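Local coordinates for protein pyruvate kinase 1 (Trypanosoma brucei brucei, PDB 4KCT) that catalyses transfer of phosphate from phosphoenolpyruvate to ADP, giving pyruvate and ATP, and has an intrinsic decarboxylase activity that probably acts on oxaloacetate, at residues C183-S191 / R215-V223; V202-F210 / Q427-T435. All coordinates share one frame; numbering follows the deposited sequence.

Contact 1 of 2, residues C183-S191 / R215-V223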
loop_
_atom_site.group_PDB
_atom_site.type_symbol
_atom_site.label_atom_id
_atom_site.label_comp_id
_atom_site.label_asym_id
_atom_site.label_seq_id
_atom_site.Cartn_x
_atom_site.Cartn_y
_atom_site.Cartn_z
ATOM N N CYS A 183 9.466 37.838 -10.374
ATOM C CA CYS A 183 8.692 39.088 -10.231
ATOM C C CYS A 183 7.334 38.996 -10.914
ATOM O O CYS A 183 7.211 38.443 -12.021
ATOM C CB CYS A 183 9.467 40.284 -10.813
ATOM S SG CYS A 183 11.086 40.558 -10.073
ATOM N N GLU A 184 6.330 39.619 -10.312
ATOM C CA GLU A 184 5.009 39.686 -10.941
ATOM C C GLU A 184 5.045 40.697 -12.089
ATOM O O GLU A 184 5.291 41.880 -11.874
ATOM C CB GLU A 184 3.939 40.080 -9.915
ATOM C CG GLU A 184 3.919 39.212 -8.663
ATOM C CD GLU A 184 3.416 37.800 -8.932
ATOM O OE1 GLU A 184 3.854 36.858 -8.223
ATOM O OE2 GLU A 184 2.594 37.627 -9.864
ATOM N N VAL A 185 4.944 40.203 -13.311
ATOM C CA VAL A 185 4.956 41.056 -14.479
ATOM C C VAL A 185 3.546 41.113 -15.057
ATOM O O VAL A 185 2.844 40.092 -15.097
ATOM C CB VAL A 185 5.924 40.498 -15.530
ATOM C CG1 VAL A 185 5.668 41.135 -16.892
ATOM C CG2 VAL A 185 7.368 40.698 -15.068
ATOM N N ASP A 186 3.104 42.314 -15.415
ATOM C CA ASP A 186 1.747 42.525 -15.923
ATOM C C ASP A 186 1.785 43.032 -17.368
ATOM O O ASP A 186 2.043 44.212 -17.615
ATOM C CB ASP A 186 0.995 43.522 -15.020
ATOM C CG ASP A 186 -0.470 43.694 -15.419
ATOM O OD1 ASP A 186 -1.160 44.542 -14.792
ATOM O OD2 ASP A 186 -0.930 42.992 -16.356
ATOM N N LEU A 187 1.679 42.101 -18.307
ATOM C CA LEU A 187 1.684 42.402 -19.740
ATOM C C LEU A 187 0.496 41.667 -20.342
ATOM O O LEU A 187 0.071 40.640 -19.802
ATOM C CB LEU A 187 2.987 41.895 -20.398
ATOM C CG LEU A 187 4.247 42.724 -20.094
ATOM C CD1 LEU A 187 5.501 41.997 -20.570
ATOM C CD2 LEU A 187 4.139 44.118 -20.729
ATOM N N PRO A 188 -0.088 42.227 -21.421
ATOM C CA PRO A 188 -1.257 41.596 -22.063
ATOM C C PRO A 188 -0.923 40.165 -22.491
ATOM O O PRO A 188 0.212 39.892 -22.839
ATOM C CB PRO A 188 -1.492 42.465 -23.310
ATOM C CG PRO A 188 -0.768 43.750 -23.043
ATOM C CD PRO A 188 0.424 43.367 -22.205
ATOM N N ALA A 189 -1.923 39.286 -22.517
ATOM C CA ALA A 189 -1.723 37.917 -22.988
ATOM C C ALA A 189 -1.512 37.922 -24.488
ATOM O O ALA A 189 -0.748 37.125 -25.023
ATOM C CB ALA A 189 -2.927 37.059 -22.635
ATOM N N VAL A 190 -2.196 38.827 -25.172
ATOM C CA VAL A 190 -2.124 38.865 -26.625
ATOM C C VAL A 190 -1.633 40.254 -27.085
ATOM O O VAL A 190 -2.320 41.248 -26.912
ATOM C CB VAL A 190 -3.507 38.496 -27.259
ATOM C CG1 VAL A 190 -4.603 39.361 -26.685
ATOM C CG2 VAL A 190 -3.482 38.609 -28.770
ATOM N N SER A 191 -0.444 40.301 -27.678
ATOM C CA SER A 191 0.035 41.531 -28.295
ATOM C C SER A 191 -0.725 41.823 -29.598
ATOM O O SER A 191 -1.435 40.948 -30.129
ATOM C CB SER A 191 1.535 41.449 -28.548
ATOM O OG SER A 191 1.817 40.572 -29.633
ATOM N N ARG A 215 0.473 33.435 -17.682
ATOM C CA ARG A 215 0.748 33.683 -16.281
ATOM C C ARG A 215 -0.450 33.395 -15.394
ATOM O O ARG A 215 -0.285 33.135 -14.202
ATOM C CB ARG A 215 1.282 35.099 -16.070
ATOM C CG ARG A 215 2.646 35.329 -16.718
ATOM C CD ARG A 215 2.746 36.719 -17.343
ATOM N NE ARG A 215 2.266 36.774 -18.733
ATOM C CZ ARG A 215 1.762 37.872 -19.298
ATOM N NH1 ARG A 215 1.387 37.874 -20.579
ATOM N NH2 ARG A 215 1.679 38.987 -18.589
ATOM N N THR A 216 -1.659 33.468 -15.970
ATOM C CA THR A 216 -2.913 33.309 -15.209
ATOM C C THR A 216 -3.949 32.615 -16.077
ATOM O O THR A 216 -3.881 32.670 -17.315
ATOM C CB THR A 216 -3.530 34.687 -14.801
ATOM O OG1 THR A 216 -3.887 35.399 -15.985
ATOM C CG2 THR A 216 -2.546 35.532 -13.989
ATOM N N ALA A 217 -5.008 32.128 -15.430
ATOM C CA ALA A 217 -6.173 31.619 -16.139
ATOM C C ALA A 217 -6.858 32.712 -16.964
ATOM O O ALA A 217 -7.410 32.435 -18.024
ATOM C CB ALA A 217 -7.167 30.993 -15.163
ATOM N N GLU A 218 -6.865 33.946 -16.464
ATOM C CA GLU A 218 -7.510 35.036 -17.214
ATOM C C GLU A 218 -6.816 35.264 -18.567
ATOM O O GLU A 218 -7.469 35.471 -19.598
ATOM C CB GLU A 218 -7.546 36.328 -16.388
ATOM C CG GLU A 218 -8.364 37.444 -17.028
ATOM C CD GLU A 218 -9.781 37.010 -17.433
ATOM O OE1 GLU A 218 -10.248 37.443 -18.511
ATOM O OE2 GLU A 218 -10.425 36.228 -16.683
ATOM N N GLN A 219 -5.497 35.131 -18.584
ATOM C CA GLN A 219 -4.776 35.199 -19.845
ATOM C C GLN A 219 -5.179 34.108 -20.839
ATOM O O GLN A 219 -5.249 34.363 -22.053
ATOM C CB GLN A 219 -3.284 35.141 -19.596
ATOM C CG GLN A 219 -2.770 36.328 -18.834
ATOM C CD GLN A 219 -1.327 36.588 -19.127
ATOM O OE1 GLN A 219 -0.529 35.658 -19.220
ATOM N NE2 GLN A 219 -0.991 37.853 -19.366
ATOM N N VAL A 220 -5.367 32.879 -20.360
ATOM C CA VAL A 220 -5.886 31.819 -21.249
ATOM C C VAL A 220 -7.223 32.228 -21.878
ATOM O O VAL A 220 -7.422 32.084 -23.089
ATOM C CB VAL A 220 -6.062 30.475 -20.516
ATOM C CG1 VAL A 220 -6.515 29.408 -21.494
ATOM C CG2 VAL A 220 -4.749 30.053 -19.836
ATOM N N ARG A 221 -8.138 32.719 -21.041
ATOM C CA ARG A 221 -9.432 33.231 -21.493
ATOM C C ARG A 221 -9.337 34.368 -22.505
ATOM O O ARG A 221 -10.090 34.390 -23.485
ATOM C CB ARG A 221 -10.318 33.639 -20.291
ATOM C CG ARG A 221 -10.835 32.431 -19.502
ATOM C CD ARG A 221 -11.902 32.814 -18.482
ATOM N NE ARG A 221 -11.328 33.491 -17.318
ATOM C CZ ARG A 221 -10.790 32.860 -16.269
ATOM N NH1 ARG A 221 -10.309 33.563 -15.258
ATOM N NH2 ARG A 221 -10.753 31.522 -16.225
ATOM N N GLU A 222 -8.322 35.220 -22.352
ATOM C CA GLU A 222 -8.067 36.270 -23.336
ATOM C C GLU A 222 -7.581 35.742 -24.661
ATOM O O GLU A 222 -8.006 36.231 -25.710
ATOM C CB GLU A 222 -7.106 37.332 -22.790
ATOM C CG GLU A 222 -7.796 38.256 -21.800
ATOM C CD GLU A 222 -6.837 38.953 -20.848
ATOM O OE1 GLU A 222 -5.602 38.874 -21.055
ATOM O OE2 GLU A 222 -7.326 39.596 -19.892
ATOM N N VAL A 223 -6.726 34.711 -24.636
ATOM C CA VAL A 223 -6.365 34.032 -25.877
ATOM C C VAL A 223 -7.591 33.397 -26.533
ATOM O O VAL A 223 -7.786 33.496 -27.762
ATOM C CB VAL A 223 -5.263 32.964 -25.657
ATOM C CG1 VAL A 223 -5.044 32.142 -26.946
ATOM C CG2 VAL A 223 -3.968 33.660 -25.234
HETATM O O HOH W 1 -3.383 39.661 -19.668
#

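Contact 2 of 2, residues V202-F210 / Q427-T435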
loop_
_atom_site.group_PDB
_atom_site.type_symbol
_atom_site.label_atom_id
_atom_site.label_comp_id
_atom_site.label_asym_id
_atom_site.label_seq_id
_atom_site.Cartn_x
_atom_site.Cartn_y
_atom_site.Cartn_z
ATOM N N VAL A 202 -6.389 31.087 -37.393
ATOM C CA VAL A 202 -7.811 30.721 -37.510
ATOM C C VAL A 202 -8.211 30.616 -38.983
ATOM O O VAL A 202 -8.835 29.645 -39.385
ATOM C CB VAL A 202 -8.726 31.737 -36.780
ATOM C CG1 VAL A 202 -10.208 31.444 -37.060
ATOM C CG2 VAL A 202 -8.466 31.684 -35.280
ATOM N N ALA A 203 -7.802 31.601 -39.792
ATOM C CA ALA A 203 -8.141 31.612 -41.215
ATOM C C ALA A 203 -7.549 30.398 -41.935
ATOM O O ALA A 203 -8.180 29.842 -42.829
ATOM C CB ALA A 203 -7.653 32.901 -41.870
ATOM N N GLN A 204 -6.344 29.982 -41.542
ATOM C CA GLN A 204 -5.663 28.880 -42.236
ATOM C C GLN A 204 -5.986 27.513 -41.634
ATOM O O GLN A 204 -5.502 26.481 -42.116
ATOM C CB GLN A 204 -4.139 29.095 -42.266
ATOM C CG GLN A 204 -3.694 30.317 -43.058
ATOM C CD GLN A 204 -4.392 30.433 -44.385
ATOM O OE1 GLN A 204 -4.446 29.477 -45.152
ATOM N NE2 GLN A 204 -4.934 31.611 -44.670
ATOM N N GLY A 205 -6.764 27.511 -40.559
ATOM C CA GLY A 205 -7.258 26.263 -39.990
ATOM C C GLY A 205 -6.201 25.487 -39.188
ATOM O O GLY A 205 -6.133 24.255 -39.279
ATOM N N VAL A 206 -5.431 26.172 -38.342
ATOM C CA VAL A 206 -4.465 25.443 -37.474
ATOM C C VAL A 206 -5.223 24.675 -36.396
ATOM O O VAL A 206 -6.354 25.000 -36.072
ATOM C CB VAL A 206 -3.381 26.358 -36.831
ATOM C CG1 VAL A 206 -2.630 27.154 -37.912
ATOM C CG2 VAL A 206 -3.997 27.296 -35.804
ATOM N N ASP A 207 -4.606 23.621 -35.880
ATOM C CA ASP A 207 -5.274 22.738 -34.937
ATOM C C ASP A 207 -5.115 23.170 -33.476
ATOM O O ASP A 207 -5.930 22.802 -32.617
ATOM C CB ASP A 207 -4.762 21.316 -35.141
ATOM C CG ASP A 207 -4.902 20.867 -36.590
ATOM O OD1 ASP A 207 -6.057 20.858 -37.069
ATOM O OD2 ASP A 207 -3.858 20.712 -37.297
ATOM N N MET A 208 -4.012 23.847 -33.170
ATOM C CA MET A 208 -3.753 24.250 -31.796
ATOM C C MET A 208 -2.848 25.460 -31.749
ATOM O O MET A 208 -2.026 25.679 -32.653
ATOM C CB MET A 208 -3.112 23.069 -31.011
ATOM C CG MET A 208 -1.794 22.589 -31.616
ATOM S SD MET A 208 -1.271 20.950 -31.014
ATOM C CE MET A 208 -2.457 19.869 -31.877
ATOM N N ILE A 209 -2.973 26.226 -30.674
ATOM C CA ILE A 209 -2.069 27.320 -30.379
ATOM C C ILE A 209 -1.218 26.920 -29.177
ATOM O O ILE A 209 -1.751 26.434 -28.184
ATOM C CB ILE A 209 -2.865 28.570 -29.947
ATOM C CG1 ILE A 209 -3.978 28.882 -30.964
ATOM C CG2 ILE A 209 -1.921 29.762 -29.732
ATOM C CD1 ILE A 209 -3.472 29.146 -32.383
ATOM N N PHE A 210 0.093 27.099 -29.276
ATOM C CA PHE A 210 0.956 27.054 -28.118
ATOM C C PHE A 210 1.143 28.496 -27.655
ATOM O O PHE A 210 1.863 29.265 -28.299
ATOM C CB PHE A 210 2.340 26.469 -28.487
ATOM C CG PHE A 210 2.307 25.046 -29.001
ATOM C CD1 PHE A 210 1.190 24.234 -28.824
ATOM C CD2 PHE A 210 3.439 24.501 -29.599
ATOM C CE1 PHE A 210 1.194 22.910 -29.262
ATOM C CE2 PHE A 210 3.471 23.165 -29.983
ATOM C CZ PHE A 210 2.342 22.375 -29.836
ATOM N N GLN A 427 -10.325 17.334 -38.059
ATOM C CA GLN A 427 -9.584 18.123 -37.098
ATOM C C GLN A 427 -9.368 17.346 -35.794
ATOM O O GLN A 427 -8.360 17.543 -35.112
ATOM C CB GLN A 427 -10.272 19.435 -36.800
ATOM C CG GLN A 427 -9.483 20.268 -35.798
ATOM C CD GLN A 427 -9.721 21.757 -35.957
ATOM O OE1 GLN A 427 -10.747 22.263 -35.552
ATOM N NE2 GLN A 427 -8.737 22.468 -36.505
ATOM N N THR A 428 -10.316 16.472 -35.438
ATOM C CA THR A 428 -10.115 15.639 -34.259
ATOM C C THR A 428 -8.966 14.653 -34.416
ATOM O O THR A 428 -8.147 14.509 -33.498
ATOM C CB THR A 428 -11.411 14.948 -33.809
ATOM O OG1 THR A 428 -12.323 15.959 -33.345
ATOM C CG2 THR A 428 -11.132 13.957 -32.651
ATOM N N CYS A 429 -8.828 14.060 -35.612
ATOM C CA CYS A 429 -7.643 13.237 -35.929
ATOM C C CYS A 429 -6.363 14.013 -35.691
ATOM O O CYS A 429 -5.413 13.495 -35.105
ATOM C CB CYS A 429 -7.671 12.765 -37.397
ATOM S SG CYS A 429 -9.074 11.730 -37.826
ATOM N N ARG A 430 -6.344 15.275 -36.130
ATOM C CA ARG A 430 -5.122 16.054 -36.047
ATOM C C ARG A 430 -4.848 16.446 -34.602
ATOM O O ARG A 430 -3.675 16.484 -34.151
ATOM C CB ARG A 430 -5.215 17.297 -36.938
ATOM C CG ARG A 430 -5.210 16.965 -38.427
ATOM C CD ARG A 430 -5.076 18.224 -39.289
ATOM N NE ARG A 430 -6.244 19.111 -39.168
ATOM C CZ ARG A 430 -7.318 19.041 -39.942
ATOM N NH1 ARG A 430 -7.432 18.071 -40.848
ATOM N NH2 ARG A 430 -8.260 19.972 -39.856
ATOM N N GLN A 431 -5.905 16.779 -33.878
ATOM C CA GLN A 431 -5.736 17.259 -32.504
ATOM C C GLN A 431 -5.329 16.135 -31.543
ATOM O O GLN A 431 -4.664 16.378 -30.552
ATOM C CB GLN A 431 -7.016 17.961 -32.023
ATOM C CG GLN A 431 -7.123 19.376 -32.600
ATOM C CD GLN A 431 -8.430 20.040 -32.279
ATOM O OE1 GLN A 431 -9.359 19.391 -31.821
ATOM N NE2 GLN A 431 -8.495 21.350 -32.472
ATOM N N LEU A 432 -5.728 14.910 -31.852
ATOM C CA LEU A 432 -5.458 13.789 -30.969
ATOM C C LEU A 432 -3.989 13.365 -31.045
ATOM O O LEU A 432 -3.523 12.566 -30.241
ATOM C CB LEU A 432 -6.412 12.624 -31.272
ATOM C CG LEU A 432 -7.823 12.801 -30.640
ATOM C CD1 LEU A 432 -8.744 11.691 -31.135
ATOM C CD2 LEU A 432 -7.721 12.743 -29.099
ATOM N N ASN A 433 -3.240 13.998 -31.950
ATOM C CA ASN A 433 -1.783 13.784 -32.060
ATOM C C ASN A 433 -0.989 14.233 -30.838
ATOM O O ASN A 433 0.198 13.852 -30.693
ATOM C CB ASN A 433 -1.205 14.510 -33.300
ATOM C CG ASN A 433 -1.377 13.716 -34.588
ATOM O OD1 ASN A 433 -0.845 12.633 -34.718
ATOM N ND2 ASN A 433 -1.970 14.344 -35.595
ATOM N N VAL A 434 -1.566 15.083 -29.983
ATOM C CA VAL A 434 -0.867 15.389 -28.716
ATOM C C VAL A 434 -1.234 14.478 -27.540
ATOM O O VAL A 434 -0.821 14.724 -26.421
ATOM C CB VAL A 434 -0.965 16.860 -28.290
ATOM C CG1 VAL A 434 -0.296 17.756 -29.321
ATOM C CG2 VAL A 434 -2.424 17.267 -28.091
ATOM N N THR A 435 -1.965 13.401 -27.804
ATOM C CA THR A 435 -2.475 12.590 -26.716
ATOM C C THR A 435 -1.889 11.195 -26.760
ATOM O O THR A 435 -1.920 10.531 -27.805
ATOM C CB THR A 435 -4.015 12.551 -26.743
ATOM O OG1 THR A 435 -4.502 13.806 -26.236
ATOM C CG2 THR A 435 -4.531 11.439 -25.865
HETATM O O HOH W 2 -8.881 25.317 -37.197
#

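Contact 1 of 2, residues C183-S191 / R215-V223
At the start of helix 217-227 of the pyruvate kinase barrel, Arg215 and Gln219 receive the Leu187-Ala189 bend of the loop that runs from strand 177-179 to helix 192-204. In the conformer of Arg215 described here, one of two deposited, the guanidinium turns its edge to two successive carbonyls. NH2 donates to Leu187 O at 2.6 Å, while NH1 reaches Pro188 O at 3.2 Å, from above its plane. Arginine suits the place because its several N-H groups can serve neighbouring acceptors at once; NE is spent on Phe213 O. The chain bends at chi2 (141°) and chi3 (-88°), laying one guanidinium face against the amide of Gln219, a doubtful fit because Arg215 nitrogens sit unusually close to Gln219 NE2. That glutamine takes Arg215 N on its OE1 at 2.9 Å, tying the residue preceding the N-cap to the first turn. Ala189 points its methyl at the helix, and its small size allows close packing: CB lies 3.6 Å from Gln219 CB and equally close to Glu222 OE1. A water accepts from Gln219 NE2 at 3.0 Å and donates to Glu222 OE1 at 2.7 Å, with a weak bond from Ala189 N. Thr216 is the N-cap, its OG1 accepting from Gln219 N at 3.1 Å. The arrangement is a capped helix start following a TIM-barrel strand, here joined to the segment returning from the inserted B domain.

Contact 2 of 2, residues V202-F210 / Q427-T435
The carboxylate of Asp207 is held between two side chains of helix 426-431, Gln427 and Arg430, which approach OD1 from opposite faces of its plane. Arg430 crosses the aspartate at about a right angle and makes a salt bridge edge-on: NE meets OD1 on the syn side at 2.7 Å, nearly straight, with the two flat groups turned 43° apart. Gln427 runs past Asp207 in the opposite direction. Its CG lies anti to the backbone N (chi1 -180°), and the extended chain carries NE2 to the anti side of OD1 at 3.2 Å, the amide standing almost upright (86°) to the carboxylate. A water links Gln427 NE2 to Val206 O. These donors, with Ile81 N on OD2, would favour a charged aspartate in this buried position. Gln431 NE2, whose stronger partner is Asp233 O, also reaches Asp207 O in the carbonyl plane, on a lone pair, at 3.0 Å. Beside this polar group, the unbranched thioether chain of Met208 slides along branched Val434, SD to CG1 3.7 Å. The contact thus seats the helix of the alpha/beta domain against the start of strand 208-211, which lies between barrel strands 80-84 and 235-240, while Val434 also packs on Val48 of strand 46-52.

The two contacts are centred about 22 Å apart, and their nearest atoms, about 5 Å from each other, do not touch. Along the chain their segments alternate: 183-191, 202-210, 215-223, then 427-435 far later. Strand 208-211 of contact 2 leads directly into helix 217-227 of contact 1, so both belong to one beta-alpha step of the barrel. Contact 2 lies at the N-terminal end of that strand and joins the barrel to the alpha/beta domain that binds the sugar bisphosphate. Contact 1 lies beyond its C-terminal end, on the side of the pyruvate and magnesium site. One barrel unit therefore physically connects the two regions.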